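Local coordinates for protein transaminase (Bacillus megaterium, PDB 5G0A) that probably transfers amino groups between amines and carbonyl compounds with S selectivity, using pyridoxal-5'-phosphate as cofactor, at residues B[219-222]-B[223-226]. Residues are numbered along the deposited sequence; the frame is centred on the assembly and turned at random.
Sequences TRRM and IENY
Arg220 and Glu224 form an i to i+4 salt bridge on helix 214-226, which packs on the mixed seven-stranded sheet of this class-III aminotransferase. Their side chains run alongside each other, and NH1 of Arg220 lies 3.1 Å from OE2 of Glu224. The bond is bent, with an N-H...O angle of 145°. OE2 lies at the guanidinium edge, in its plane, whereas NH1 reaches OE2 from above the carboxylate, the two planes being turned 72° apart. Arg220 starts with CG anti to the backbone N, and the bend at chi3 (44°) brings NH1 back over the next turn. NE of the same arginine bridges to Glu212, so the guanidinium is shared between two carboxylates. With an alanine in place of Glu224, NH1 would probably lose its acidic mate and the Arg220 end would be held from the Glu212 side with less restraint on its rotation.

This pair is partly exposed; the flank facing the sheet is buried and closer packed. There CG1 of Ile223 lies 3.4 Å from the backbone O of Thr219, while CD1 of Ile223 touches CG2 of Thr219 more loosely at 4.2 Å, and both residues press on Val142 of strand 140-144 and Met258 of helix 251-262. Met222 and Tyr226 continue this buried surface onto Leu190. Arg221 NH2 instead makes a salt bridge to Glu145 of the second subunit, and Asn225 hydrogen-bonds Arg160 and Asn407 of that same subunit, which places the helix at the subunit interface.

Four i to i+4 backbone hydrogen bonds join the two turns; Glu224 N to Arg220 O is 2.9 Å. In the last, Tyr226 N donates to Met222 O at 3.0 Å, and that same oxygen lies at the tyrosine ring edge, 3.4 Å from CD1 of Tyr226.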
loop_
_atom_site.group_PDB
_atom_site.type_symbol
_atom_site.label_atom_id
_atom_site.label_comp_id
_atom_site.label_asym_id
_atom_site.label_seq_id
_atom_site.Cartn_x
_atom_site.Cartn_y
_atom_site.Cartn_z
ATOM N N THR B 219 6.185 -18.534 12.539
ATOM C CA THR B 219 6.857 -17.775 11.469
ATOM C C THR B 219 6.789 -18.551 10.147
ATOM O O THR B 219 6.452 -18.008 9.095
ATOM C CB THR B 219 8.337 -17.467 11.826
ATOM O OG1 THR B 219 8.403 -16.800 13.090
ATOM C CG2 THR B 219 8.999 -16.581 10.763
ATOM N N ARG B 220 7.088 -19.842 10.207
ATOM C CA ARG B 220 7.065 -20.677 9.003
ATOM C C ARG B 220 5.642 -20.743 8.431
ATOM O O ARG B 220 5.461 -20.640 7.230
ATOM C CB ARG B 220 7.555 -22.083 9.343
ATOM C CG ARG B 220 7.521 -23.056 8.170
ATOM C CD ARG B 220 7.888 -24.476 8.590
ATOM N NE ARG B 220 7.244 -24.911 9.831
ATOM C CZ ARG B 220 6.027 -25.454 9.926
ATOM N NH1 ARG B 220 5.265 -25.632 8.852
ATOM N NH2 ARG B 220 5.564 -25.809 11.119
ATOM N N ARG B 221 4.655 -20.913 9.309
ATOM C CA ARG B 221 3.238 -20.950 8.904
ATOM C C ARG B 221 2.819 -19.684 8.168
ATOM O O ARG B 221 2.090 -19.746 7.176
ATOM C CB ARG B 221 2.333 -21.171 10.126
ATOM C CG ARG B 221 2.312 -22.589 10.667
ATOM C CD ARG B 221 1.131 -23.376 10.098
ATOM N NE ARG B 221 -0.158 -22.925 10.629
ATOM C CZ ARG B 221 -0.967 -23.632 11.426
ATOM N NH1 ARG B 221 -0.648 -24.859 11.829
ATOM N NH2 ARG B 221 -2.118 -23.103 11.818
ATOM N N MET B 222 3.275 -18.528 8.670
ATOM C CA MET B 222 2.962 -17.255 8.043
ATOM C C MET B 222 3.574 -17.185 6.656
ATOM O O MET B 222 2.939 -16.746 5.713
ATOM C CB MET B 222 3.485 -16.084 8.890
ATOM C CG MET B 222 2.704 -15.811 10.165
ATOM S SD MET B 222 3.612 -14.603 11.171
ATOM C CE MET B 222 3.873 -13.372 9.925
ATOM N N ILE B 223 4.830 -17.630 6.523
ATOM C CA ILE B 223 5.462 -17.645 5.211
ATOM C C ILE B 223 4.755 -18.592 4.237
ATOM O O ILE B 223 4.621 -18.280 3.062
ATOM C CB ILE B 223 6.975 -17.969 5.310
ATOM C CG1 ILE B 223 7.650 -16.847 6.120
ATOM C CG2 ILE B 223 7.613 -18.124 3.930
ATOM C CD1 ILE B 223 9.054 -17.206 6.591
ATOM N N GLU B 224 4.379 -19.767 4.722
ATOM C CA GLU B 224 3.616 -20.714 3.898
ATOM C C GLU B 224 2.305 -20.094 3.427
ATOM O O GLU B 224 1.954 -20.181 2.249
ATOM C CB GLU B 224 3.315 -21.985 4.694
ATOM C CG GLU B 224 4.535 -22.861 4.886
ATOM C CD GLU B 224 4.229 -24.036 5.790
ATOM O OE1 GLU B 224 3.169 -24.021 6.459
ATOM O OE2 GLU B 224 5.041 -24.959 5.809
ATOM N N ASN B 225 1.600 -19.448 4.347
ATOM C CA ASN B 225 0.298 -18.848 4.038
ATOM C C ASN B 225 0.372 -17.757 2.982
ATOM O O ASN B 225 -0.413 -17.726 2.059
ATOM C CB ASN B 225 -0.339 -18.315 5.317
ATOM C CG ASN B 225 -1.786 -17.887 5.114
ATOM O OD1 ASN B 225 -2.062 -16.764 4.701
ATOM N ND2 ASN B 225 -2.720 -18.802 5.386
ATOM N N TYR B 226 1.337 -16.845 3.128
ATOM C CA TYR B 226 1.532 -15.775 2.167
ATOM C C TYR B 226 2.202 -16.240 0.880
ATOM O O TYR B 226 2.180 -15.525 -0.134
ATOM C CB TYR B 226 2.286 -14.602 2.821
ATOM C CG TYR B 226 1.343 -13.704 3.607
ATOM C CD1 TYR B 226 1.005 -14.008 4.923
ATOM C CD2 TYR B 226 0.777 -12.575 3.017
ATOM C CE1 TYR B 226 0.135 -13.203 5.636
ATOM C CE2 TYR B 226 -0.117 -11.783 3.708
ATOM C CZ TYR B 226 -0.411 -12.083 5.019
ATOM O OH TYR B 226 -1.277 -11.282 5.732
#